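Local coordinates for protein glutathione synthetase-like effector 30 (Gpa-GSS30-apo) (Globodera pallida, PDB 5OET) that is a plant-parasitic nematode effector derived from glutathione synthetase, whose housekeeping relatives join gamma-glutamylcysteine to glycine with ATP, at residues A[46-49]-A[50-54]; A[56-60]-A[61-65]; A[376-380]-A[381-385]. All coordinates share one frame; numbering follows the deposited sequence.

From the N terminus, the chain reaches contact 1 near the start of helix 44-59 and contact 2 at that helix's C-terminal end. There the chain turns through a tight loop into strand 64-67, which pairs with strand 83-90 in the large mixed sheet. Their centres lie about 15 Å apart, and both touch the second subunit. Some three hundred residues later comes contact 3, where helix 373-380 gives way to strand 384-386 of the four-stranded antiparallel sheet; its centre is about 38 Å from that of contact 2, across the chain's centre. The three follow in series, with none nested or crossing. Contact 1 is helix throughout, whereas contacts 2 and 3 are helix-to-strand junctions.

Contact 1 of 3, residues A[46-49]-A[50-54]; sequences ILLE and QSLDA
With chi1 at -69°, CG of Q50 stands beside its own backbone N, and the rest of the chain runs out extended, carrying the amide back over the preceding turn to I46 and L47. I46 keeps CG2 anti to its backbone N, and this methyl is the branch that meets the amide, with I46 CG2 lying 3.7 Å from Q50 OE1. On the other end of the same amide, Q50 NE2 rests 4.0 Å from L47 CD2. Both pairs cross obliquely, so the glutamine leans on methyl groups with its flat end, while its CG passes 3.4 Å from I46 O.

Beneath the side chains runs the regular backbone bonding: Q50 N gives a bond of 2.8 Å to I46 O, and L52 N one of 3.1 Å to L48 O. L47 O is held twice. S51 N donates to it at 2.8 Å, and S51 OG adds a weak bond of 3.3 Å to L47 O. One turn along, L48 CD1 comes within 4.4 Å of L52 CG, a looser apolar touch.

The acidic ends go to different partners: E49 makes salt bridges to R280 and R290 of the second subunit, and D53 to R206 of helix 196-210 in its own chain. L47 and S51 pack on H457 and V459 of strand 454-459. Side chains three and four residues apart over i to i+4 backbone bonds are the signature of an alpha-helix, here one laid between its own chain's sheet and the partner subunit.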
# COMPACT_ATOMS: atom_id res chain seq x y z
N ILE A 46 -0.16 20.96 -14.12
CA ILE A 46 -1.01 19.77 -14.06
C ILE A 46 -0.19 18.47 -14.03
O ILE A 46 -0.50 17.57 -13.23
CB ILE A 46 -2.02 19.75 -15.21
CG1 ILE A 46 -2.96 20.98 -15.13
CG2 ILE A 46 -2.85 18.47 -15.19
CD1 ILE A 46 -3.74 21.11 -13.83
N LEU A 47 0.84 18.36 -14.86
CA LEU A 47 1.71 17.18 -14.82
C LEU A 47 2.37 17.00 -13.46
O LEU A 47 2.48 15.87 -12.97
CB LEU A 47 2.78 17.22 -15.91
CG LEU A 47 2.26 16.99 -17.32
CD1 LEU A 47 3.32 17.31 -18.38
CD2 LEU A 47 1.77 15.56 -17.48
N LEU A 48 2.82 18.11 -12.86
CA LEU A 48 3.36 18.08 -11.51
C LEU A 48 2.32 17.54 -10.54
O LEU A 48 2.61 16.63 -9.76
CB LEU A 48 3.86 19.45 -11.08
CG LEU A 48 4.22 19.53 -9.58
CD1 LEU A 48 5.33 18.55 -9.21
CD2 LEU A 48 4.54 20.94 -9.17
N GLU A 49 1.11 18.08 -10.59
CA GLU A 49 0.03 17.63 -9.68
C GLU A 49 -0.33 16.17 -9.89
O GLU A 49 -0.65 15.49 -8.94
CB GLU A 49 -1.21 18.52 -9.77
CG GLU A 49 -0.98 19.88 -9.13
CD GLU A 49 -2.17 20.84 -9.24
OE1 GLU A 49 -2.01 21.98 -9.77
OE2 GLU A 49 -3.29 20.49 -8.76
N GLN A 50 -0.26 15.69 -11.12
CA GLN A 50 -0.51 14.27 -11.38
C GLN A 50 0.65 13.38 -10.94
O GLN A 50 0.43 12.23 -10.57
CB GLN A 50 -0.80 14.06 -12.87
CG GLN A 50 -2.13 14.64 -13.31
CD GLN A 50 -2.40 14.52 -14.80
OE1 GLN A 50 -3.49 14.83 -15.25
NE2 GLN A 50 -1.41 14.09 -15.57
N SER A 51 1.88 13.91 -11.00
CA SER A 51 3.03 13.22 -10.42
C SER A 51 2.86 12.93 -8.95
O SER A 51 3.11 11.82 -8.50
CB SER A 51 4.30 14.05 -10.56
OG SER A 51 4.83 13.85 -11.84
N LEU A 52 2.49 13.97 -8.19
CA LEU A 52 2.31 13.82 -6.75
C LEU A 52 1.18 12.85 -6.42
O LEU A 52 1.31 12.05 -5.51
CB LEU A 52 2.04 15.17 -6.09
CG LEU A 52 3.19 16.15 -6.18
CD1 LEU A 52 2.75 17.49 -5.60
CD2 LEU A 52 4.44 15.66 -5.46
N ASP A 53 0.10 12.92 -7.19
CA ASP A 53 -1.01 11.99 -7.10
C ASP A 53 -0.58 10.57 -7.35
O ASP A 53 -0.94 9.68 -6.60
CB ASP A 53 -2.11 12.39 -8.09
CG ASP A 53 -3.16 11.29 -8.28
OD1 ASP A 53 -2.86 10.27 -8.94
OD2 ASP A 53 -4.30 11.42 -7.78
N ALA A 54 0.14 10.34 -8.44
CA ALA A 54 0.62 9.00 -8.78
C ALA A 54 1.49 8.46 -7.67
O ALA A 54 1.27 7.37 -7.18
CB ALA A 54 1.39 9.01 -10.10

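Contact 2 of 3, residues A[56-60]-A[61-65]; sequences DWALS and NGLVK
N61 lies over W57, and its side chain can be followed from root to tip. CB sits 3.9 Å from the centroid of the W57 six-membered ring, a CH-pi contact over the face. Chi1 of -74° puts CG beside the backbone N, where N61 CG is 3.9 Å from W57 CH2. OD1 comes close to S60 O; both are acceptors and do not bond. ND2 at the far end lies above the middle of the indole, 3.3 Å from W57 CE2, with amide and ring planes only 27° apart. That nitrogen also spends an N-H on the backbone: N61 ND2 donates to W57 O over 2.9 Å, close to the amide's own plane, which fixes the amide's rotation.

The whole is a C-terminal helix end, where helix 44-59 stops and the chain swings into strand 64-67. A58 O takes two bonds from opposite faces of its carbonyl plane: N61 N at 3.1 Å and, in a 6-to-1 bond round the turn, L63 N at 3.1 Å. G62 between them has positive phi, and L63 is the centre of an inverse gamma turn.

L63 folds back on the helix, its CB 3.7 Å from A58 CB and its CD1 at the edge of the W57 ring. On past the turn, L59 CD2 meets V64 CG1 at 3.8 Å, the two side chains crossing at about a right angle. S60 OG donates back to D56 O. In the second subunit, H267 stacks edge-to-face with W57, and R263 forms a salt bridge with D56.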
# COMPACT_ATOMS: atom_id res chain seq x y z
N ASP A 56 1.65 9.46 -4.51
CA ASP A 56 0.87 9.19 -3.30
C ASP A 56 -0.03 7.96 -3.39
O ASP A 56 -0.30 7.35 -2.39
CB ASP A 56 0.04 10.41 -2.90
CG ASP A 56 0.90 11.51 -2.28
OD1 ASP A 56 2.07 11.20 -1.93
OD2 ASP A 56 0.43 12.68 -2.17
N TRP A 57 -0.48 7.60 -4.59
CA TRP A 57 -1.17 6.32 -4.79
C TRP A 57 -0.21 5.13 -4.57
O TRP A 57 -0.60 4.13 -3.96
CB TRP A 57 -1.79 6.25 -6.17
CG TRP A 57 -2.78 5.16 -6.33
CD1 TRP A 57 -4.13 5.27 -6.23
CD2 TRP A 57 -2.51 3.80 -6.64
NE1 TRP A 57 -4.73 4.06 -6.43
CE2 TRP A 57 -3.75 3.14 -6.69
CE3 TRP A 57 -1.33 3.08 -6.86
CZ2 TRP A 57 -3.85 1.79 -6.98
CZ3 TRP A 57 -1.43 1.74 -7.13
CH2 TRP A 57 -2.68 1.10 -7.19
N ALA A 58 1.02 5.24 -5.08
CA ALA A 58 2.07 4.24 -4.86
C ALA A 58 2.38 4.01 -3.38
O ALA A 58 2.42 2.88 -2.92
CB ALA A 58 3.34 4.66 -5.59
N LEU A 59 2.57 5.10 -2.64
CA LEU A 59 2.78 5.05 -1.19
C LEU A 59 1.60 4.47 -0.41
O LEU A 59 1.77 3.97 0.71
CB LEU A 59 3.10 6.45 -0.65
CG LEU A 59 4.40 7.06 -1.15
CD1 LEU A 59 4.51 8.52 -0.72
CD2 LEU A 59 5.60 6.27 -0.67
N SER A 60 0.41 4.52 -0.99
CA SER A 60 -0.79 3.96 -0.39
C SER A 60 -1.09 2.51 -0.79
O SER A 60 -2.04 1.91 -0.30
CB SER A 60 -1.97 4.86 -0.75
OG SER A 60 -1.71 6.19 -0.28
N ASN A 61 -0.28 1.93 -1.68
CA ASN A 61 -0.60 0.62 -2.25
C ASN A 61 0.60 -0.29 -2.45
O ASN A 61 0.60 -1.13 -3.34
CB ASN A 61 -1.33 0.84 -3.55
CG ASN A 61 -2.72 1.31 -3.30
OD1 ASN A 61 -3.53 0.52 -2.86
ND2 ASN A 61 -2.98 2.58 -3.49
N GLY A 62 1.62 -0.14 -1.60
CA GLY A 62 2.72 -1.08 -1.56
C GLY A 62 3.78 -0.99 -2.65
O GLY A 62 4.66 -1.86 -2.72
N LEU A 63 3.74 0.07 -3.45
CA LEU A 63 4.76 0.28 -4.49
C LEU A 63 5.93 0.98 -3.85
O LEU A 63 6.22 2.13 -4.13
CB LEU A 63 4.19 1.06 -5.67
CG LEU A 63 3.16 0.26 -6.49
CD1 LEU A 63 2.57 1.17 -7.56
CD2 LEU A 63 3.77 -1.00 -7.07
N VAL A 64 6.60 0.23 -2.97
CA VAL A 64 7.60 0.77 -2.08
C VAL A 64 8.71 -0.25 -1.89
O VAL A 64 8.54 -1.44 -2.22
CB VAL A 64 6.98 1.19 -0.69
CG1 VAL A 64 6.16 2.47 -0.83
CG2 VAL A 64 6.12 0.09 -0.07
N LYS A 65 9.85 0.23 -1.40
CA LYS A 65 10.95 -0.64 -0.96
C LYS A 65 11.56 -0.10 0.33
O LYS A 65 11.44 1.10 0.63
CB LYS A 65 12.04 -0.71 -2.04
CG LYS A 65 12.88 0.56 -2.15
CD LYS A 65 13.65 0.78 -3.44
CE LYS A 65 14.61 -0.35 -3.76
NZ LYS A 65 15.73 0.16 -4.61

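Contact 3 of 3, residues A[376-380]-A[381-385]; sequences AIRKV and QTKGW
OE1 of Q381 accepts from R378 NH1 over 2.8 Å, with the donor in the carbonyl plane, on a lone pair, at a C=O...donor angle of 129°. From the arginine's side the oxygen comes to the edge of the guanidinium, and the two flat groups stand steeply to each other, 66° apart. R378 reaches it by bending at chi2 (-64°), which swings the chain across the end of the glutamine; R378 CD also lies near the same OE1. The amide is gripped at both ends, since Q381 NE2 donates to F355 O. R378 NH2 in turn holds E362 in a salt bridge and K357 O, so both terminal nitrogens of the guanidinium have partners.

The backbone joins in as the helix runs out. Q381 N binds R378 O at 3.3 Å, from above the carbonyl plane, and makes a weak bond of 3.4 Å to I377 O. Q381 CG lies 3.6 Å from I377 O. K383 NZ stops 4.2 Å from R378 NH1, a like-charge approach that E362 probably eases.

I377 and V380 face helix 98-119, and V380 also packs on strand 179-188. Beyond Q381 the chain joins the four-stranded antiparallel sheet as an edge strand, W385 pairing with L445 of strand 443-447.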
# COMPACT_ATOMS: atom_id res chain seq x y z
N ALA A 376 7.96 -20.47 -33.14
CA ALA A 376 7.62 -19.32 -32.27
C ALA A 376 8.81 -18.82 -31.50
O ALA A 376 9.04 -17.61 -31.45
CB ALA A 376 6.50 -19.68 -31.31
N ILE A 377 9.55 -19.73 -30.88
CA ILE A 377 10.81 -19.41 -30.18
C ILE A 377 11.88 -18.87 -31.13
O ILE A 377 12.55 -17.90 -30.79
CB ILE A 377 11.37 -20.61 -29.40
CG1 ILE A 377 10.47 -20.93 -28.22
CG2 ILE A 377 12.78 -20.32 -28.87
CD1 ILE A 377 10.85 -22.18 -27.47
N ARG A 378 12.06 -19.48 -32.31
CA ARG A 378 13.06 -18.99 -33.25
C ARG A 378 12.80 -17.56 -33.68
O ARG A 378 13.74 -16.81 -33.82
CB ARG A 378 13.20 -19.90 -34.47
CG ARG A 378 13.76 -21.29 -34.18
CD ARG A 378 15.19 -21.24 -33.68
NE ARG A 378 15.84 -22.54 -33.63
CZ ARG A 378 17.08 -22.74 -33.16
NH1 ARG A 378 17.81 -21.73 -32.69
NH2 ARG A 378 17.61 -23.96 -33.16
N LYS A 379 11.53 -17.19 -33.88
CA LYS A 379 11.14 -15.81 -34.28
C LYS A 379 11.69 -14.70 -33.36
O LYS A 379 12.07 -13.63 -33.84
CB LYS A 379 9.62 -15.66 -34.35
CG LYS A 379 9.00 -15.71 -35.74
CD LYS A 379 7.49 -16.03 -35.65
CE LYS A 379 6.64 -15.43 -36.78
NZ LYS A 379 6.92 -16.01 -38.13
N VAL A 380 11.74 -14.95 -32.04
CA VAL A 380 12.19 -13.95 -31.05
C VAL A 380 13.69 -14.01 -30.68
O VAL A 380 14.16 -13.13 -29.95
CB VAL A 380 11.35 -14.01 -29.73
CG1 VAL A 380 9.86 -14.03 -30.05
CG2 VAL A 380 11.72 -15.21 -28.88
N GLN A 381 14.41 -15.02 -31.15
CA GLN A 381 15.85 -15.17 -30.85
C GLN A 381 16.69 -14.14 -31.59
O GLN A 381 16.24 -13.60 -32.59
CB GLN A 381 16.35 -16.57 -31.21
CG GLN A 381 16.04 -17.64 -30.18
CD GLN A 381 16.65 -18.98 -30.52
OE1 GLN A 381 16.81 -19.32 -31.69
NE2 GLN A 381 17.02 -19.76 -29.51
N THR A 382 17.90 -13.89 -31.10
CA THR A 382 18.86 -13.03 -31.79
C THR A 382 20.12 -13.84 -31.98
O THR A 382 20.78 -14.16 -30.99
CB THR A 382 19.19 -11.75 -31.00
OG1 THR A 382 17.98 -11.16 -30.51
CG2 THR A 382 19.92 -10.74 -31.88
N LYS A 383 20.46 -14.16 -33.22
CA LYS A 383 21.62 -15.01 -33.50
C LYS A 383 22.81 -14.46 -32.72
O LYS A 383 23.10 -13.27 -32.80
CB LYS A 383 21.97 -15.10 -35.00
CG LYS A 383 20.87 -15.58 -35.96
CD LYS A 383 20.35 -16.99 -35.66
CE LYS A 383 18.83 -17.12 -35.76
NZ LYS A 383 18.34 -18.36 -35.09
N GLY A 384 23.46 -15.33 -31.93
CA GLY A 384 24.65 -15.00 -31.17
C GLY A 384 25.76 -16.02 -31.41
O GLY A 384 25.57 -17.20 -31.15
N TRP A 385 26.92 -15.56 -31.90
CA TRP A 385 28.02 -16.45 -32.33
C TRP A 385 29.16 -16.48 -31.33
O TRP A 385 29.62 -15.44 -30.87
CB TRP A 385 28.59 -16.00 -33.67
CG TRP A 385 27.57 -15.91 -34.74
CD1 TRP A 385 27.15 -16.91 -35.57
CD2 TRP A 385 26.82 -14.76 -35.10
NE1 TRP A 385 26.20 -16.44 -36.43
CE2 TRP A 385 25.97 -15.12 -36.16
CE3 TRP A 385 26.78 -13.45 -34.62
CZ2 TRP A 385 25.09 -14.22 -36.76
CZ3 TRP A 385 25.92 -12.55 -35.21
CH2 TRP A 385 25.08 -12.94 -36.27